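Putative carbohydrate-active enzyme (Uncultured organism, PDB 5WH8) probably hydrolyses O-glycosidic bonds of cellulose, as the family 5 glycoside hydrolase part of a longer, multi-modular cellulase. Local coordinates at residues Ala49-Trp58 and Gly291-Ser299. Numbering follows the deposited sequence.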
ATOM      1  N   ALA A  49     -12.208 -11.624  10.850  1.00 13.14           N
ATOM      2  CA  ALA A  49     -13.046 -12.343   9.902  1.00 14.09           C
ATOM      3  C   ALA A  49     -12.922 -11.825   8.472  1.00 12.92           C
ATOM      4  O   ALA A  49     -12.872 -12.612   7.530  1.00 12.06           O
ATOM      5  CB  ALA A  49     -14.501 -12.295  10.345  1.00 17.49           C
ATOM      6  N   SER A  50     -12.903 -10.509   8.284  1.00 11.48           N
ATOM      7  CA  SER A  50     -12.900  -9.976   6.929  1.00  9.33           C
ATOM      8  C   SER A  50     -11.549 -10.215   6.285  1.00 11.48           C
ATOM      9  O   SER A  50     -11.471 -10.599   5.115  1.00 10.60           O
ATOM     10  CB  SER A  50     -13.261  -8.483   6.912  1.00 13.04           C
ATOM     11  OG  SER A  50     -12.243  -7.658   7.456  1.00 14.08           O
ATOM     12  N   LEU A  51     -10.467 -10.003   7.030  1.00 12.69           N
ATOM     13  CA  LEU A  51      -9.155 -10.268   6.456  1.00  9.89           C
ATOM     14  C   LEU A  51      -8.925 -11.768   6.211  1.00 12.55           C
ATOM     15  O   LEU A  51      -8.278 -12.143   5.247  1.00 11.45           O
ATOM     16  CB  LEU A  51      -8.058  -9.704   7.354  1.00 10.65           C
ATOM     17  CG  LEU A  51      -7.666  -8.237   7.128  1.00 18.97           C
ATOM     18  CD1 LEU A  51      -6.945  -8.095   5.828  1.00 24.67           C
ATOM     19  CD2 LEU A  51      -8.848  -7.309   7.177  1.00 18.66           C
ATOM     20  N   THR A  52      -9.504 -12.636   7.040  1.00 12.35           N
ATOM     21  CA  THR A  52      -9.434 -14.073   6.780  1.00 10.22           C
ATOM     22  C   THR A  52     -10.103 -14.406   5.431  1.00 10.52           C
ATOM     23  O   THR A  52      -9.559 -15.181   4.648  1.00 13.74           O
ATOM     24  CB  THR A  52     -10.076 -14.901   7.945  1.00 12.16           C
ATOM     25  OG1 THR A  52      -9.291 -14.769   9.122  1.00 14.47           O
ATOM     26  CG2 THR A  52     -10.121 -16.373   7.603  1.00 17.03           C
ATOM     27  N   ALA A  53     -11.253 -13.792   5.144  1.00 10.77           N
ATOM     28  CA  ALA A  53     -11.913 -13.990   3.849  1.00 12.18           C
ATOM     29  C   ALA A  53     -11.053 -13.452   2.707  1.00 11.66           C
ATOM     30  O   ALA A  53     -10.954 -14.077   1.652  1.00 12.80           O
ATOM     31  CB  ALA A  53     -13.311 -13.316   3.832  1.00 14.61           C
ATOM     32  N   LEU A  54     -10.438 -12.283   2.896  1.00 10.65           N
ATOM     33  CA  LEU A  54      -9.572 -11.747   1.857  1.00 11.60           C
ATOM     34  C   LEU A  54      -8.432 -12.711   1.520  1.00 10.41           C
ATOM     35  O   LEU A  54      -8.055 -12.880   0.351  1.00 12.51           O
ATOM     36  CB  LEU A  54      -9.014 -10.389   2.274  1.00 10.17           C
ATOM     37  CG  LEU A  54      -9.972  -9.213   2.035  1.00  8.94           C
ATOM     38  CD1 LEU A  54      -9.471  -8.000   2.776  1.00 13.04           C
ATOM     39  CD2 LEU A  54     -10.071  -8.929   0.552  1.00 11.58           C
ATOM     40  N   VAL A  55      -7.840 -13.318   2.539  1.00  9.50           N
ATOM     41  CA  VAL A  55      -6.712 -14.224   2.311  1.00 10.51           C
ATOM     42  C   VAL A  55      -7.162 -15.561   1.741  1.00 12.83           C
ATOM     43  O   VAL A  55      -6.640 -16.009   0.704  1.00 13.95           O
ATOM     44  CB  VAL A  55      -5.926 -14.423   3.622  1.00 12.67           C
ATOM     45  CG1 VAL A  55      -4.805 -15.446   3.449  1.00 16.31           C
ATOM     46  CG2 VAL A  55      -5.341 -13.093   4.084  1.00 13.33           C
ATOM     47  N   LYS A  56      -8.134 -16.192   2.393  1.00 12.19           N
ATOM     48  CA  LYS A  56      -8.554 -17.530   1.983  1.00 11.34           C
ATOM     49  C   LYS A  56      -9.413 -17.566   0.721  1.00 13.16           C
ATOM     50  O   LYS A  56      -9.314 -18.534  -0.050  1.00 14.41           O
ATOM     51  CB  LYS A  56      -9.321 -18.224   3.115  1.00 14.25           C
ATOM     52  CG  LYS A  56      -8.539 -18.384   4.410  1.00 18.88           C
ATOM     53  CD  LYS A  56      -7.225 -19.162   4.269  1.00 34.41           C
ATOM     54  CE  LYS A  56      -7.447 -20.637   3.969  1.00 47.82           C
ATOM     55  NZ  LYS A  56      -6.153 -21.380   3.914  1.00 48.29           N
ATOM     56  N   ASP A  57     -10.260 -16.556   0.519  1.00 10.39           N
ATOM     57  CA  ASP A  57     -11.191 -16.513  -0.614  1.00 10.34           C
ATOM     58  C   ASP A  57     -10.771 -15.591  -1.767  1.00 13.20           C
ATOM     59  O   ASP A  57     -11.007 -15.915  -2.925  1.00 12.86           O
ATOM     60  CB  ASP A  57     -12.591 -16.076  -0.146  1.00 12.94           C
ATOM     61  CG  ASP A  57     -13.124 -16.906   1.019  1.00 14.94           C
ATOM     62  OD1 ASP A  57     -12.837 -18.124   1.088  1.00 19.65           O
ATOM     63  OD2 ASP A  57     -13.851 -16.338   1.853  1.00 12.39           O
ATOM     64  N   TRP A  58     -10.190 -14.427  -1.482  1.00 11.10           N
ATOM     65  CA  TRP A  58      -9.755 -13.547  -2.571  1.00 11.39           C
ATOM     66  C   TRP A  58      -8.279 -13.782  -2.940  1.00 11.56           C
ATOM     67  O   TRP A  58      -7.822 -13.233  -3.929  1.00 12.11           O
ATOM     68  CB  TRP A  58      -9.934 -12.054  -2.237  1.00 11.17           C
ATOM     69  CG  TRP A  58     -11.306 -11.514  -1.906  1.00 10.75           C
ATOM     70  CD1 TRP A  58     -12.307 -12.110  -1.175  1.00 12.61           C
ATOM     71  CD2 TRP A  58     -11.797 -10.225  -2.278  1.00  9.86           C
ATOM     72  NE1 TRP A  58     -13.379 -11.255  -1.067  1.00 10.39           N
ATOM     73  CE2 TRP A  58     -13.093 -10.094  -1.742  1.00 11.19           C
ATOM     74  CE3 TRP A  58     -11.260  -9.159  -3.009  1.00 14.60           C
ATOM     75  CZ2 TRP A  58     -13.856  -8.948  -1.910  1.00 10.75           C
ATOM     76  CZ3 TRP A  58     -12.006  -8.031  -3.176  1.00 13.73           C
ATOM     77  CH2 TRP A  58     -13.300  -7.919  -2.631  1.00 13.57           C
ATOM     78  N   GLY A 291     -21.840  -9.256   6.902  1.00 13.03           N
ATOM     79  CA  GLY A 291     -20.602  -9.979   7.118  1.00 14.66           C
ATOM     80  C   GLY A 291     -20.212 -10.861   5.949  1.00 12.87           C
ATOM     81  O   GLY A 291     -19.394 -11.757   6.099  1.00 14.36           O
ATOM     82  N   ASP A 292     -20.825 -10.628   4.794  1.00 13.87           N
ATOM     83  CA  ASP A 292     -20.551 -11.443   3.610  1.00 11.96           C
ATOM     84  C   ASP A 292     -19.447 -10.784   2.787  1.00 10.33           C
ATOM     85  O   ASP A 292     -19.695  -9.967   1.903  1.00 10.48           O
ATOM     86  CB  ASP A 292     -21.824 -11.630   2.769  1.00 12.76           C
ATOM     87  CG  ASP A 292     -21.655 -12.662   1.673  1.00 12.46           C
ATOM     88  OD1 ASP A 292     -20.510 -13.042   1.381  1.00 10.96           O
ATOM     89  OD2 ASP A 292     -22.679 -13.104   1.077  1.00 11.50           O
ATOM     90  N   TRP A 293     -18.221 -11.154   3.110  1.00 10.21           N
ATOM     91  CA  TRP A 293     -17.049 -10.486   2.575  1.00  9.00           C
ATOM     92  C   TRP A 293     -16.740 -10.883   1.139  1.00 13.60           C
ATOM     93  O   TRP A 293     -15.763 -10.396   0.569  1.00 10.91           O
ATOM     94  CB  TRP A 293     -15.857 -10.785   3.494  1.00  9.40           C
ATOM     95  CG  TRP A 293     -16.171 -10.443   4.916  1.00 10.26           C
ATOM     96  CD1 TRP A 293     -16.236 -11.308   5.990  1.00 13.06           C
ATOM     97  CD2 TRP A 293     -16.484  -9.148   5.422  1.00 11.11           C
ATOM     98  NE1 TRP A 293     -16.572 -10.609   7.127  1.00 14.13           N
ATOM     99  CE2 TRP A 293     -16.731  -9.285   6.809  1.00 12.80           C
ATOM    100  CE3 TRP A 293     -16.589  -7.883   4.843  1.00 11.81           C
ATOM    101  CZ2 TRP A 293     -17.093  -8.198   7.612  1.00 13.64           C
ATOM    102  CZ3 TRP A 293     -16.934  -6.790   5.653  1.00 16.18           C
ATOM    103  CH2 TRP A 293     -17.178  -6.966   7.024  1.00 13.18           C
ATOM    104  N   ASN A 294     -17.585 -11.722   0.540  1.00  9.60           N
ATOM    105  CA  ASN A 294     -17.452 -12.094  -0.860  1.00  9.42           C
ATOM    106  C   ASN A 294     -18.603 -11.540  -1.719  1.00  9.39           C
ATOM    107  O   ASN A 294     -18.721 -11.855  -2.909  1.00 11.19           O
ATOM    108  CB  ASN A 294     -17.355 -13.616  -0.986  1.00  7.91           C
ATOM    109  CG  ASN A 294     -16.040 -14.154  -0.445  1.00 11.23           C
ATOM    110  OD1 ASN A 294     -14.994 -13.927  -1.028  1.00 12.72           O
ATOM    111  ND2 ASN A 294     -16.090 -14.857   0.674  1.00 12.16           N
ATOM    112  N   MET A 295     -19.442 -10.702  -1.121  1.00  9.60           N
ATOM    113  CA  MET A 295     -20.528 -10.035  -1.854  1.00  9.27           C
ATOM    114  C   MET A 295     -19.975  -8.832  -2.617  1.00 11.36           C
ATOM    115  O   MET A 295     -20.124  -7.678  -2.195  1.00 12.78           O
ATOM    116  CB  MET A 295     -21.634  -9.601  -0.904  1.00  9.72           C
ATOM    117  CG  MET A 295     -22.893  -9.136  -1.620  1.00 14.55           C
ATOM    118  SD  MET A 295     -23.751 -10.436  -2.553  1.00 14.77           S
ATOM    119  CE  MET A 295     -24.698 -11.197  -1.222  1.00 14.70           C
ATOM    120  N   VAL A 296     -19.315  -9.133  -3.732  1.00 10.97           N
ATOM    121  CA  VAL A 296     -18.531  -8.148  -4.480  1.00 10.80           C
ATOM    122  C   VAL A 296     -19.376  -7.309  -5.434  1.00 12.18           C
ATOM    123  O   VAL A 296     -20.400  -7.759  -5.958  1.00 12.51           O
ATOM    124  CB  VAL A 296     -17.410  -8.812  -5.298  1.00 11.81           C
ATOM    125  CG1 VAL A 296     -16.317  -9.343  -4.365  1.00 17.75           C
ATOM    126  CG2 VAL A 296     -17.932  -9.920  -6.179  1.00 12.51           C
ATOM    127  N   SER A 297     -18.921  -6.081  -5.634  1.00 10.12           N
ATOM    128  CA  SER A 297     -19.403  -5.187  -6.671  1.00 10.39           C
ATOM    129  C   SER A 297     -18.861  -5.593  -8.045  1.00  8.38           C
ATOM    130  O   SER A 297     -18.070  -6.528  -8.143  1.00 11.45           O
ATOM    131  CB  SER A 297     -18.943  -3.765  -6.368  1.00 10.15           C
ATOM    132  OG  SER A 297     -17.523  -3.714  -6.441  1.00 10.72           O
ATOM    133  N   GLU A 298     -19.239  -4.839  -9.082  1.00 11.36           N
ATOM    134  CA  GLU A 298     -18.698  -5.096 -10.416  1.00 12.46           C
ATOM    135  C   GLU A 298     -17.160  -4.941 -10.398  1.00 10.55           C
ATOM    136  O   GLU A 298     -16.425  -5.795 -10.923  1.00 11.71           O
ATOM    137  CB  GLU A 298     -19.342  -4.160 -11.445  1.00 13.32           C
ATOM    138  CG  GLU A 298     -18.904  -4.404 -12.868  1.00 17.44           C
ATOM    139  CD  GLU A 298     -19.563  -3.454 -13.877  1.00 22.60           C
ATOM    140  OE1 GLU A 298     -20.213  -2.475 -13.458  1.00 27.88           O
ATOM    141  OE2 GLU A 298     -19.434  -3.702 -15.094  1.00 28.41           O
ATOM    142  N   SER A 299     -16.673  -3.860  -9.783  1.00  9.84           N
ATOM    143  CA  SER A 299     -15.222  -3.661  -9.655  1.00  9.30           C
ATOM    144  C   SER A 299     -14.561  -4.750  -8.788  1.00  9.90           C
ATOM    145  O   SER A 299     -13.510  -5.293  -9.147  1.00 10.82           O
ATOM    146  CB  SER A 299     -14.911  -2.262  -9.083  1.00  9.23           C
ATOM    147  OG  SER A 299     -13.498  -2.002  -9.009  1.00 11.28           O
TER
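The Trp-293 indole lays one face over Ser-50 of helix 48-56, and its CB meets Ala-53. The contact sits on the outer layer of a (beta/alpha)8 TIM barrel, the fold of glycosyl hydrolase family 5. Helix 48-56 follows the first barrel strand, and residues 291-297 lead into helix 298-307 after the last strand. The contact therefore joins the helix after the first strand to the segment that follows the last.

The apolar part centres on the Trp-293 indole. CA of Ser-50 makes a CH-pi contact, 3.6 Å from the centroid of the five-membered ring and almost on its normal. CB of Ser-50 lies over the same face. Gly-291 O covers the opposite face near the rim. Ser-50 OG is hydrogen-bonded to Cys-45 O and Thr-47 N, just before the segment. CB of Ala-53 packs on CB of Trp-293 at 3.6 Å. Farther along, CG1 of Val-296 touches CZ2 of Trp-58 at 3.5 Å.

Two hydrogen bonds form the polar part. ND2 of Asn-294 gives a nearly straight bond (166°) to OD2 of Asp-57, 2.9 Å away. The donor stands above the carboxylate plane, and the carboxylate and amide planes are 55° apart. The amide oxygen OD1 accepts from Lys-304, which also makes a cation-pi contact with Trp-58. Asn-294 is thus held at both ends of its amide. Trp-58 has CG beside its backbone N (chi1 -59°); with chi2 turning the ring, the indole N-H faces the backbone O of Trp-293. NE1 of Trp-58 donates to that O of Trp-293 at 3.0 Å, a bent bond that reaches the oxygen near the indole plane.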